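Local coordinates for protein LYND (Lyngbya aestuarii, PDB 4V1T) that probably catalyses the ATP-dependent cyclodehydration of residues in peptide substrates, as a YcaO-family enzyme that binds ADP, magnesium and zinc, at residues C206-H209 with R210-N214; E349-V352 with Q353-H357; L421-A424 with V425-Y428. One frame throughout, in Å; residues are numbered along the deposited sequence.

Overall arrangement
Three local contacts, each within one helix, show how separate helices of a chain meet around its bound groups. From the N terminus, contact 1 lies on helix 204-213, contact 2 on helix 348-355 and contact 3 on helix 413-429. Each joins consecutive residues, so none closes a long loop, and the three follow in series without nesting or crossing. Contact 1 starts at the zinc site and reaches contact 3 where His-209 and Arg-210 pack on Tyr-428. Contact 2 meets contact 3 through Thr-351 and Cys-422 beside the ADP that both touch. Contacts 1 and 2, with centres 21 Å apart, do not meet; helix 413-429 of contact 3 connects them.

Contact 1: residues C206-H209 with R210-N214; sequences CLAH and RLRGN. With ZN (zinc ion), chain K.
Leu-207 and Leu-211 meet one turn apart on the alpha-helix 204-213, which leads away from a Cys4 zinc site. Backbone bonds come first: Leu-211 N donates to Leu-207 O at 2.9 Å with an N-H...O angle of 166°, and Arg-212 N reaches Ala-208 O with an angle of 171°, both the i to i+4 bonds of a regular helix.

Apolar packing adds to them. With chi1 at 172°, Leu-207 holds CG opposite its backbone N and beside its carbonyl carbon, on the side of the next turn, where CG lies 3.7 Å from Leu-211 CD1. Replaced by an alanine, Leu-207 would probably leave Leu-211 CD1 without its neighbour along the helix and open a gap beside Leu-211. Ala-208 makes a different contact: its CB lies over one face of the Arg-212 guanidinium, toward the rim, 3.5 Å from Arg-212 NH1.

Polar ends look elsewhere. Arg-210 ties helix 204-213 to Asp-724 by a salt bridge and to the backbone at Thr-363 O by a hydrogen bond. The metal is held at the first residue of the segment: together with Cys-203, Cys-311 and Cys-314, Cys-206 binds zinc through SG at 2.4 Å.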
ATOM      1  N   CYS B 206      -5.560 -24.878 -11.416  1.00 43.90           N
ATOM      2  CA  CYS B 206      -4.608 -23.789 -11.155  1.00 50.98           C
ATOM      3  C   CYS B 206      -4.846 -23.189  -9.768  1.00 41.23           C
ATOM      4  O   CYS B 206      -3.910 -22.919  -9.019  1.00 47.98           O
ATOM      5  CB  CYS B 206      -4.719 -22.674 -12.207  1.00 50.81           C
ATOM      6  SG  CYS B 206      -4.204 -23.103 -13.881  1.00 48.48           S
ATOM      7  N   LEU B 207      -6.118 -22.971  -9.455  1.00 38.25           N
ATOM      8  CA  LEU B 207      -6.529 -22.418  -8.170  1.00 40.31           C
ATOM      9  C   LEU B 207      -6.332 -23.446  -7.048  1.00 41.89           C
ATOM     10  O   LEU B 207      -5.775 -23.140  -5.987  1.00 41.94           O
ATOM     11  CB  LEU B 207      -7.992 -21.975  -8.248  1.00 44.48           C
ATOM     12  CG  LEU B 207      -8.680 -21.542  -6.959  1.00 44.15           C
ATOM     13  CD1 LEU B 207      -8.066 -20.269  -6.414  1.00 45.38           C
ATOM     14  CD2 LEU B 207     -10.163 -21.355  -7.190  1.00 41.49           C
ATOM     15  N   ALA B 208      -6.774 -24.672  -7.287  1.00 44.02           N
ATOM     16  CA  ALA B 208      -6.697 -25.716  -6.274  1.00 50.81           C
ATOM     17  C   ALA B 208      -5.264 -25.897  -5.769  1.00 53.30           C
ATOM     18  O   ALA B 208      -5.038 -26.084  -4.579  1.00 55.54           O
ATOM     19  CB  ALA B 208      -7.237 -27.018  -6.828  1.00 53.84           C
ATOM     20  N   HIS B 209      -4.302 -25.818  -6.681  1.00 43.15           N
ATOM     21  CA  HIS B 209      -2.894 -25.999  -6.347  1.00 44.21           C
ATOM     22  C   HIS B 209      -2.430 -24.939  -5.340  1.00 44.27           C
ATOM     23  O   HIS B 209      -1.583 -25.199  -4.505  1.00 48.17           O
ATOM     24  CB  HIS B 209      -2.040 -25.941  -7.614  1.00 44.84           C
ATOM     25  CG  HIS B 209      -0.618 -26.356  -7.416  1.00 49.02           C
ATOM     26  ND1 HIS B 209       0.393 -25.459  -7.146  1.00 56.16           N
ATOM     27  CD2 HIS B 209      -0.030 -27.579  -7.472  1.00 56.96           C
ATOM     28  CE1 HIS B 209       1.539 -26.110  -7.035  1.00 57.75           C
ATOM     29  NE2 HIS B 209       1.309 -27.398  -7.229  1.00 57.90           N
ATOM     30  N   ARG B 210      -2.988 -23.739  -5.426  1.00 49.60           N
ATOM     31  CA  ARG B 210      -2.669 -22.695  -4.462  1.00 46.77           C
ATOM     32  C   ARG B 210      -3.460 -22.896  -3.166  1.00 48.33           C
ATOM     33  O   ARG B 210      -2.919 -22.749  -2.070  1.00 54.82           O
ATOM     34  CB  ARG B 210      -2.967 -21.310  -5.053  1.00 52.55           C
ATOM     35  CG  ARG B 210      -2.125 -20.923  -6.266  1.00 47.94           C
ATOM     36  CD  ARG B 210      -0.674 -20.667  -5.880  1.00 65.26           C
ATOM     37  NE  ARG B 210       0.179 -20.529  -7.057  1.00 70.25           N
ATOM     38  CZ  ARG B 210       0.469 -19.379  -7.654  1.00 59.64           C
ATOM     39  NH1 ARG B 210      -0.016 -18.232  -7.201  1.00 75.43           N
ATOM     40  NH2 ARG B 210       1.251 -19.379  -8.723  1.00 65.15           N
ATOM     41  N   LEU B 211      -4.739 -23.222  -3.302  1.00 50.14           N
ATOM     42  CA  LEU B 211      -5.620 -23.403  -2.147  1.00 54.94           C
ATOM     43  C   LEU B 211      -5.139 -24.495  -1.205  1.00 51.98           C
ATOM     44  O   LEU B 211      -5.024 -24.261  -0.003  1.00 50.97           O
ATOM     45  CB  LEU B 211      -7.045 -23.737  -2.601  1.00 55.28           C
ATOM     46  CG  LEU B 211      -7.891 -22.608  -3.168  1.00 62.82           C
ATOM     47  CD1 LEU B 211      -9.247 -23.129  -3.629  1.00 70.81           C
ATOM     48  CD2 LEU B 211      -8.074 -21.497  -2.148  1.00 74.78           C
ATOM     49  N   ARG B 212      -4.874 -25.680  -1.753  1.00 57.04           N
ATOM     50  CA  ARG B 212      -4.358 -26.816  -0.975  1.00 63.70           C
ATOM     51  C   ARG B 212      -3.159 -26.393  -0.128  1.00 60.77           C
ATOM     52  O   ARG B 212      -3.059 -26.724   1.046  1.00 59.89           O
ATOM     53  CB  ARG B 212      -3.968 -27.973  -1.909  1.00 64.50           C
ATOM     54  CG  ARG B 212      -5.082 -28.980  -2.161  1.00 80.26           C
ATOM     55  CD  ARG B 212      -4.980 -29.616  -3.538  1.00 81.31           C
ATOM     56  NE  ARG B 212      -6.261 -30.178  -3.952  1.00 69.53           N
ATOM     57  CZ  ARG B 212      -6.622 -30.401  -5.212  1.00 73.85           C
ATOM     58  NH1 ARG B 212      -5.798 -30.125  -6.225  1.00 87.15           N
ATOM     59  NH2 ARG B 212      -7.824 -30.897  -5.466  1.00 68.06           N
ATOM     60  N   GLY B 213      -2.262 -25.636  -0.740  1.00 64.06           N
ATOM     61  CA  GLY B 213      -1.062 -25.176  -0.074  1.00 58.67           C
ATOM     62  C   GLY B 213      -1.314 -24.165   1.022  1.00 61.75           C
ATOM     63  O   GLY B 213      -0.676 -24.207   2.073  1.00 65.62           O
ATOM     64  N   ASN B 214      -2.244 -23.248   0.786  1.00 55.27           N
ATOM     65  CA  ASN B 214      -2.547 -22.209   1.763  1.00 54.40           C
ATOM     66  C   ASN B 214      -3.535 -22.653   2.851  1.00 56.65           C
ATOM     67  O   ASN B 214      -4.011 -21.832   3.632  1.00 74.19           O
ATOM     68  CB  ASN B 214      -3.074 -20.964   1.041  1.00 57.29           C
ATOM     69  CG  ASN B 214      -2.058 -20.385   0.079  1.00 52.73           C
ATOM     70  OD1 ASN B 214      -0.855 -20.454   0.322  1.00 56.82           O
ATOM     71  ND2 ASN B 214      -2.533 -19.808  -1.016  1.00 53.29           N
TER
HETATM   72 ZN    ZN K 776      -4.834 -25.128 -14.947  1.00138.08          ZN

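Contact 2: residues E349-V352 with Q353-H357; sequences EQTV and QKYQH. With ADP (adenosine-5'-diphosphate), chain L.
Tyr-355 turns its ring back along the helix toward Thr-351, its CG lying opposite the carbonyl carbon and beside the backbone N (chi1 -60°); Thr-351, with a like torsion (chi1 -57°), places OG1 beside its own backbone N, toward the preceding turn, and CG2 anti to that N, against the adenine. The motif is a local i to i+4 pairing on the short helix 348-355, which borders the ADP pocket. Thr-351 O lies near the plane of the tyrosine ring at its edge, 3.2 Å from Tyr-355 CD2, and accepts a weak hydrogen bond from Tyr-355 N. Lys-354 CG passes 3.8 Å above the ring plane, toward the rim.

The preceding turn is regular: Gln-353 N donates to Glu-349 O at 3.0 Å and Lys-354 N to Gln-350 O at 2.9 Å. On the outer side, Gln-350 and Gln-353 pack against Ala-376 and Pro-375 of the second subunit, placing this helix at the dimer interface.

On the inner side, OG1 of Thr-351 is within hydrogen-bonding reach of Asn-536 OD1 and Thr-347 O, two acceptors that must share its one proton. Thr-351 CG2 stands off one face of the adenine, outside its pyrimidine rim, 3.8 Å from ADP C2.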
ATOM      1  N   GLU B 349      11.546  -1.607  -4.937  1.00 43.53           N
ATOM      2  CA  GLU B 349      10.174  -1.170  -5.152  1.00 49.51           C
ATOM      3  C   GLU B 349       9.604  -1.735  -6.452  1.00 45.81           C
ATOM      4  O   GLU B 349       8.423  -2.060  -6.532  1.00 45.34           O
ATOM      5  CB  GLU B 349      10.091   0.360  -5.150  1.00 62.13           C
ATOM      6  CG  GLU B 349      10.387   0.981  -3.790  1.00 70.15           C
ATOM      7  CD  GLU B 349      11.727   1.691  -3.723  1.00 66.02           C
ATOM      8  OE1 GLU B 349      12.751   1.106  -4.125  1.00 59.81           O
ATOM      9  OE2 GLU B 349      11.758   2.841  -3.251  1.00 93.66           O
ATOM     10  N   GLN B 350      10.443  -1.841  -7.475  1.00 47.86           N
ATOM     11  CA  GLN B 350      10.040  -2.501  -8.709  1.00 48.51           C
ATOM     12  C   GLN B 350       9.781  -3.982  -8.437  1.00 51.46           C
ATOM     13  O   GLN B 350       8.763  -4.527  -8.864  1.00 53.68           O
ATOM     14  CB  GLN B 350      11.120  -2.348  -9.786  1.00 47.85           C
ATOM     15  CG  GLN B 350      10.849  -3.126 -11.066  1.00 48.48           C
ATOM     16  CD  GLN B 350       9.630  -2.641 -11.822  1.00 61.92           C
ATOM     17  OE1 GLN B 350       8.534  -2.558 -11.280  1.00 69.12           O
ATOM     18  NE2 GLN B 350       9.819  -2.317 -13.094  1.00 83.42           N
ATOM     19  N   THR B 351      10.705  -4.622  -7.727  1.00 52.10           N
ATOM     20  CA  THR B 351      10.586  -6.054  -7.392  1.00 43.92           C
ATOM     21  C   THR B 351       9.270  -6.310  -6.669  1.00 44.09           C
ATOM     22  O   THR B 351       8.535  -7.234  -7.006  1.00 46.40           O
ATOM     23  CB  THR B 351      11.750  -6.517  -6.506  1.00 39.31           C
ATOM     24  OG1 THR B 351      12.991  -6.238  -7.166  1.00 52.13           O
ATOM     25  CG2 THR B 351      11.656  -8.027  -6.192  1.00 40.45           C
ATOM     26  N   VAL B 352       8.968  -5.468  -5.685  1.00 47.94           N
ATOM     27  CA  VAL B 352       7.743  -5.626  -4.916  1.00 43.72           C
ATOM     28  C   VAL B 352       6.548  -5.466  -5.849  1.00 46.05           C
ATOM     29  O   VAL B 352       5.701  -6.344  -5.931  1.00 55.11           O
ATOM     30  CB  VAL B 352       7.672  -4.622  -3.747  1.00 50.02           C
ATOM     31  CG1 VAL B 352       6.254  -4.510  -3.198  1.00 43.46           C
ATOM     32  CG2 VAL B 352       8.606  -5.062  -2.629  1.00 57.67           C
ATOM     33  N   GLN B 353       6.512  -4.371  -6.599  1.00 51.21           N
ATOM     34  CA  GLN B 353       5.373  -4.104  -7.483  1.00 46.58           C
ATOM     35  C   GLN B 353       5.079  -5.257  -8.442  1.00 41.34           C
ATOM     36  O   GLN B 353       3.926  -5.638  -8.629  1.00 50.95           O
ATOM     37  CB  GLN B 353       5.591  -2.834  -8.300  1.00 46.78           C
ATOM     38  CG  GLN B 353       4.432  -2.565  -9.251  1.00 60.41           C
ATOM     39  CD  GLN B 353       4.421  -1.166  -9.805  1.00 79.50           C
ATOM     40  OE1 GLN B 353       5.050  -0.264  -9.259  1.00 92.73           O
ATOM     41  NE2 GLN B 353       3.694  -0.973 -10.897  1.00 88.14           N
ATOM     42  N   LYS B 354       6.127  -5.803  -9.043  1.00 40.69           N
ATOM     43  CA  LYS B 354       5.974  -6.853 -10.042  1.00 48.40           C
ATOM     44  C   LYS B 354       5.388  -8.127  -9.434  1.00 45.94           C
ATOM     45  O   LYS B 354       4.748  -8.913 -10.133  1.00 46.57           O
ATOM     46  CB  LYS B 354       7.328  -7.153 -10.695  1.00 44.10           C
ATOM     47  CG  LYS B 354       7.261  -8.117 -11.878  1.00 51.81           C
ATOM     48  CD  LYS B 354       8.566  -8.114 -12.664  1.00 57.80           C
ATOM     49  CE  LYS B 354       8.596  -9.217 -13.710  1.00 66.99           C
ATOM     50  NZ  LYS B 354       9.969  -9.422 -14.251  1.00 79.71           N
ATOM     51  N   TYR B 355       5.604  -8.329  -8.136  1.00 43.27           N
ATOM     52  CA  TYR B 355       5.222  -9.587  -7.500  1.00 41.12           C
ATOM     53  C   TYR B 355       4.302  -9.408  -6.280  1.00 51.24           C
ATOM     54  O   TYR B 355       4.081 -10.352  -5.530  1.00 53.57           O
ATOM     55  CB  TYR B 355       6.484 -10.368  -7.113  1.00 40.01           C
ATOM     56  CG  TYR B 355       7.363 -10.709  -8.301  1.00 42.17           C
ATOM     57  CD1 TYR B 355       6.998 -11.704  -9.197  1.00 43.67           C
ATOM     58  CD2 TYR B 355       8.555 -10.033  -8.532  1.00 36.29           C
ATOM     59  CE1 TYR B 355       7.786 -12.003 -10.293  1.00 41.29           C
ATOM     60  CE2 TYR B 355       9.347 -10.325  -9.627  1.00 41.41           C
ATOM     61  CZ  TYR B 355       8.961 -11.314 -10.504  1.00 42.94           C
ATOM     62  OH  TYR B 355       9.750 -11.621 -11.595  1.00 52.34           O
ATOM     63  N   GLN B 356       3.752  -8.208  -6.109  1.00 44.39           N
ATOM     64  CA  GLN B 356       2.769  -7.933  -5.050  1.00 49.15           C
ATOM     65  C   GLN B 356       1.613  -8.911  -5.104  1.00 38.92           C
ATOM     66  O   GLN B 356       1.126  -9.360  -4.066  1.00 38.60           O
ATOM     67  CB  GLN B 356       2.163  -6.534  -5.195  1.00 58.48           C
ATOM     68  CG  GLN B 356       3.134  -5.393  -5.062  1.00 75.64           C
ATOM     69  CD  GLN B 356       2.469  -4.024  -5.123  1.00 73.42           C
ATOM     70  OE1 GLN B 356       2.969  -3.060  -4.545  1.00 98.42           O
ATOM     71  NE2 GLN B 356       1.356  -3.926  -5.838  1.00 67.61           N
ATOM     72  N   HIS B 357       1.175  -9.218  -6.325  1.00 42.66           N
ATOM     73  CA  HIS B 357       0.005 -10.068  -6.554  1.00 42.96           C
ATOM     74  C   HIS B 357       0.159 -11.469  -5.964  1.00 37.05           C
ATOM     75  O   HIS B 357      -0.830 -12.174  -5.747  1.00 40.28           O
ATOM     76  CB  HIS B 357      -0.284 -10.170  -8.054  1.00 41.61           C
ATOM     77  CG  HIS B 357       0.848 -10.733  -8.852  1.00 48.87           C
ATOM     78  ND1 HIS B 357       0.889 -12.049  -9.262  1.00 57.19           N
ATOM     79  CD2 HIS B 357       1.987 -10.162  -9.306  1.00 51.88           C
ATOM     80  CE1 HIS B 357       2.002 -12.262  -9.939  1.00 44.19           C
ATOM     81  NE2 HIS B 357       2.684 -11.132  -9.981  1.00 49.78           N
TER
HETATM   82  PB  ADP L 780      18.888 -14.254   3.839  1.00 58.72           P
HETATM   83  O1B ADP L 780      19.318 -15.441   3.016  1.00 59.74           O
HETATM   84  O2B ADP L 780      19.873 -13.861   4.901  1.00 60.08           O
HETATM   85  O3B ADP L 780      17.472 -14.367   4.316  1.00 56.13           O
HETATM   86  PA  ADP L 780      17.961 -11.769   2.646  1.00 49.41           P
HETATM   87  O1A ADP L 780      18.775 -10.568   2.237  1.00 47.12           O
HETATM   88  O2A ADP L 780      17.063 -11.667   3.865  1.00 46.02           O
HETATM   89  O3A ADP L 780      18.947 -13.048   2.758  1.00 66.08           O
HETATM   90  O5' ADP L 780      17.059 -12.186   1.395  1.00 46.03           O
HETATM   91  C5' ADP L 780      16.017 -13.134   1.524  1.00 49.02           C
HETATM   92  C4' ADP L 780      15.692 -13.664   0.138  1.00 56.01           C
HETATM   93  O4' ADP L 780      15.082 -12.645  -0.652  1.00 56.65           O
HETATM   94  C3' ADP L 780      16.943 -14.083  -0.612  1.00 60.76           C
HETATM   95  O3' ADP L 780      16.630 -15.232  -1.389  1.00 48.55           O
HETATM   96  C2' ADP L 780      17.270 -12.935  -1.537  1.00 56.10           C
HETATM   97  O2' ADP L 780      17.840 -13.371  -2.774  1.00 51.45           O
HETATM   98  C1' ADP L 780      15.908 -12.312  -1.770  1.00 53.72           C
HETATM   99  N9  ADP L 780      16.015 -10.844  -1.936  1.00 65.55           N
HETATM  100  C8  ADP L 780      16.417  -9.953  -1.004  1.00 62.77           C
HETATM  101  N7  ADP L 780      16.376  -8.693  -1.501  1.00 59.19           N
HETATM  102  C5  ADP L 780      15.938  -8.773  -2.765  1.00 65.24           C
HETATM  103  C6  ADP L 780      15.667  -7.815  -3.856  1.00 60.03           C
HETATM  104  N6  ADP L 780      15.874  -6.495  -3.644  1.00 61.21           N
HETATM  105  N1  ADP L 780      15.223  -8.299  -5.035  1.00 56.86           N
HETATM  106  C2  ADP L 780      15.022  -9.615  -5.233  1.00 63.78           C
HETATM  107  N3  ADP L 780      15.249 -10.544  -4.280  1.00 60.29           N
HETATM  108  C4  ADP L 780      15.702 -10.193  -3.053  1.00 66.21           C

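Contact 3: residues L421-A424 with V425-Y428; sequences LCEA and VERY. With MG (magnesium ion), chain M; ADP (adenosine-5'-diphosphate), chain L.
The nucleotide site of the YcaO domain is built partly on helix 413-429, where Glu-423 and Arg-427 lie side by side and Glu-426 faces the ribose. Glu-423 points CG opposite its backbone N (chi1 -150°), and the extended chain carries OE2 to the magnesium, which it binds at 2.0 Å beside the ADP phosphate. The same ion takes ADP O3B at 1.9 Å, three waters and one further ligand. The other carboxylate oxygen, OE1, is hydrogen-bonded to Ser-407 N, which helps fix the rotation of the group.

One turn on, the guanidinium of Arg-427 stacks on this carboxylate with the planes 25° apart. Glu-423 OE1 and Arg-427 NH2 are 3.5 Å apart in a salt bridge of charges alone, since the oxygen stands well out of the guanidinium plane. A long ion pair from Arg-427 NE to Glu-426 OE2 completes the network.

Glu-426 holds the ribose by one hydrogen bond: OE1 accepts from ADP O3' at 2.6 Å. Water 1, 2.7 Å from Glu-426 OE1, can also donate to Glu-423 OE2, though it has more acceptors in reach than protons. At the base, Cys-422 SG approaches ADP N3 to 3.2 Å. Adjacent residues of one turn thus reach the base and the metal-bound phosphate, and the next turn reaches the ribose, an arrangement consistent with the ATP- and magnesium-binding site of the YcaO family.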
ATOM      1  N   LEU B 421       9.383 -10.512   0.977  1.00 44.44           N
ATOM      2  CA  LEU B 421       8.568 -11.042  -0.110  1.00 41.99           C
ATOM      3  C   LEU B 421       9.330 -12.109  -0.897  1.00 43.37           C
ATOM      4  O   LEU B 421       8.806 -13.181  -1.183  1.00 39.10           O
ATOM      5  CB  LEU B 421       8.129  -9.915  -1.049  1.00 47.50           C
ATOM      6  CG  LEU B 421       7.438 -10.341  -2.351  1.00 47.77           C
ATOM      7  CD1 LEU B 421       6.154 -11.097  -2.075  1.00 57.57           C
ATOM      8  CD2 LEU B 421       7.163  -9.121  -3.204  1.00 57.61           C
ATOM      9  N   CYS B 422      10.572 -11.802  -1.241  1.00 39.90           N
ATOM     10  CA  CYS B 422      11.368 -12.678  -2.086  1.00 44.11           C
ATOM     11  C   CYS B 422      11.836 -13.934  -1.352  1.00 48.32           C
ATOM     12  O   CYS B 422      12.023 -14.973  -1.983  1.00 38.66           O
ATOM     13  CB  CYS B 422      12.563 -11.914  -2.663  1.00 39.81           C
ATOM     14  SG  CYS B 422      12.081 -10.605  -3.831  1.00 45.01           S
ATOM     15  N   GLU B 423      12.004 -13.863  -0.035  1.00 43.93           N
ATOM     16  CA  GLU B 423      12.338 -15.071   0.729  1.00 41.27           C
ATOM     17  C   GLU B 423      11.149 -16.007   0.752  1.00 44.46           C
ATOM     18  O   GLU B 423      11.294 -17.222   0.653  1.00 40.91           O
ATOM     19  CB  GLU B 423      12.762 -14.745   2.172  1.00 49.58           C
ATOM     20  CG  GLU B 423      13.759 -15.757   2.740  1.00 55.05           C
ATOM     21  CD  GLU B 423      13.986 -15.628   4.237  1.00 59.32           C
ATOM     22  OE1 GLU B 423      13.026 -15.818   5.020  1.00 57.04           O
ATOM     23  OE2 GLU B 423      15.139 -15.351   4.631  1.00 51.98           O
ATOM     24  N   ALA B 424       9.958 -15.438   0.881  1.00 38.34           N
ATOM     25  CA  ALA B 424       8.743 -16.252   0.930  1.00 38.33           C
ATOM     26  C   ALA B 424       8.545 -16.997  -0.405  1.00 42.45           C
ATOM     27  O   ALA B 424       8.192 -18.177  -0.425  1.00 44.99           O
ATOM     28  CB  ALA B 424       7.543 -15.388   1.262  1.00 45.52           C
ATOM     29  N   VAL B 425       8.794 -16.308  -1.516  1.00 46.79           N
ATOM     30  CA  VAL B 425       8.704 -16.928  -2.835  1.00 45.05           C
ATOM     31  C   VAL B 425       9.864 -17.903  -3.057  1.00 41.73           C
ATOM     32  O   VAL B 425       9.712 -18.919  -3.731  1.00 39.88           O
ATOM     33  CB  VAL B 425       8.699 -15.871  -3.953  1.00 46.65           C
ATOM     34  CG1 VAL B 425       8.698 -16.530  -5.322  1.00 53.52           C
ATOM     35  CG2 VAL B 425       7.494 -14.960  -3.809  1.00 50.16           C
ATOM     36  N   GLU B 426      11.016 -17.586  -2.480  1.00 42.05           N
ATOM     37  CA  GLU B 426      12.170 -18.459  -2.536  1.00 44.64           C
ATOM     38  C   GLU B 426      11.844 -19.801  -1.877  1.00 38.90           C
ATOM     39  O   GLU B 426      12.116 -20.855  -2.439  1.00 37.62           O
ATOM     40  CB  GLU B 426      13.368 -17.800  -1.835  1.00 37.37           C
ATOM     41  CG  GLU B 426      14.613 -18.692  -1.703  1.00 35.98           C
ATOM     42  CD  GLU B 426      15.393 -18.423  -0.423  1.00 44.79           C
ATOM     43  OE1 GLU B 426      15.647 -17.243  -0.109  1.00 49.07           O
ATOM     44  OE2 GLU B 426      15.746 -19.396   0.280  1.00 46.65           O
ATOM     45  N   ARG B 427      11.267 -19.748  -0.683  1.00 41.36           N
ATOM     46  CA  ARG B 427      10.953 -20.956   0.053  1.00 37.42           C
ATOM     47  C   ARG B 427       9.890 -21.780  -0.655  1.00 36.99           C
ATOM     48  O   ARG B 427       9.977 -23.003  -0.694  1.00 37.21           O
ATOM     49  CB  ARG B 427      10.502 -20.621   1.475  1.00 45.76           C
ATOM     50  CG  ARG B 427      11.555 -19.899   2.309  1.00 51.39           C
ATOM     51  CD  ARG B 427      12.679 -20.811   2.776  1.00 70.17           C
ATOM     52  NE  ARG B 427      13.800 -20.036   3.316  1.00 78.10           N
ATOM     53  CZ  ARG B 427      13.797 -19.430   4.506  1.00 81.16           C
ATOM     54  NH1 ARG B 427      12.729 -19.500   5.301  1.00 70.45           N
ATOM     55  NH2 ARG B 427      14.864 -18.746   4.907  1.00 82.56           N
ATOM     56  N   TYR B 428       8.897 -21.122  -1.238  1.00 47.77           N
ATOM     57  CA  TYR B 428       7.850 -21.835  -1.967  1.00 47.40           C
ATOM     58  C   TYR B 428       8.400 -22.555  -3.199  1.00 42.61           C
ATOM     59  O   TYR B 428       8.084 -23.714  -3.443  1.00 38.10           O
ATOM     60  CB  TYR B 428       6.725 -20.882  -2.379  1.00 49.26           C
ATOM     61  CG  TYR B 428       5.797 -21.470  -3.429  1.00 40.08           C
ATOM     62  CD1 TYR B 428       4.712 -22.252  -3.065  1.00 51.23           C
ATOM     63  CD2 TYR B 428       6.023 -21.254  -4.785  1.00 42.21           C
ATOM     64  CE1 TYR B 428       3.874 -22.800  -4.018  1.00 50.71           C
ATOM     65  CE2 TYR B 428       5.190 -21.799  -5.752  1.00 49.47           C
ATOM     66  CZ  TYR B 428       4.114 -22.567  -5.364  1.00 54.87           C
ATOM     67  OH  TYR B 428       3.286 -23.104  -6.321  1.00 63.36           O
TER
HETATM   68 MG    MG M1776      16.525 -14.775   5.955  1.00 55.65          MG
HETATM   69  PB  ADP L 780      18.888 -14.254   3.839  1.00 58.72           P
HETATM   70  O1B ADP L 780      19.318 -15.441   3.016  1.00 59.74           O
HETATM   71  O2B ADP L 780      19.873 -13.861   4.901  1.00 60.08           O
HETATM   72  O3B ADP L 780      17.472 -14.367   4.316  1.00 56.13           O
HETATM   73  PA  ADP L 780      17.961 -11.769   2.646  1.00 49.41           P
HETATM   74  O1A ADP L 780      18.775 -10.568   2.237  1.00 47.12           O
HETATM   75  O2A ADP L 780      17.063 -11.667   3.865  1.00 46.02           O
HETATM   76  O3A ADP L 780      18.947 -13.048   2.758  1.00 66.08           O
HETATM   77  O5' ADP L 780      17.059 -12.186   1.395  1.00 46.03           O
HETATM   78  C5' ADP L 780      16.017 -13.134   1.524  1.00 49.02           C
HETATM   79  C4' ADP L 780      15.692 -13.664   0.138  1.00 56.01           C
HETATM   80  O4' ADP L 780      15.082 -12.645  -0.652  1.00 56.65           O
HETATM   81  C3' ADP L 780      16.943 -14.083  -0.612  1.00 60.76           C
HETATM   82  O3' ADP L 780      16.630 -15.232  -1.389  1.00 48.55           O
HETATM   83  C2' ADP L 780      17.270 -12.935  -1.537  1.00 56.10           C
HETATM   84  O2' ADP L 780      17.840 -13.371  -2.774  1.00 51.45           O
HETATM   85  C1' ADP L 780      15.908 -12.312  -1.770  1.00 53.72           C
HETATM   86  N9  ADP L 780      16.015 -10.844  -1.936  1.00 65.55           N
HETATM   87  C8  ADP L 780      16.417  -9.953  -1.004  1.00 62.77           C
HETATM   88  N7  ADP L 780      16.376  -8.693  -1.501  1.00 59.19           N
HETATM   89  C5  ADP L 780      15.938  -8.773  -2.765  1.00 65.24           C
HETATM   90  C6  ADP L 780      15.667  -7.815  -3.856  1.00 60.03           C
HETATM   91  N6  ADP L 780      15.874  -6.495  -3.644  1.00 61.21           N
HETATM   92  N1  ADP L 780      15.223  -8.299  -5.035  1.00 56.86           N
HETATM   93  C2  ADP L 780      15.022  -9.615  -5.233  1.00 63.78           C
HETATM   94  N3  ADP L 780      15.249 -10.544  -4.280  1.00 60.29           N
HETATM   95  C4  ADP L 780      15.702 -10.193  -3.053  1.00 66.21           C
HETATM   96  O   HOH W   1      16.835 -16.755   2.264  1.00 44.94           O
HETATM   97  O   HOH W   2      17.670 -13.777   7.313  1.00 47.44           O
HETATM   98  O   HOH W   3      15.490 -12.829   5.350  1.00 36.86           O
HETATM   99  O   HOH W   4      14.764 -15.043   6.944  1.00 43.28           O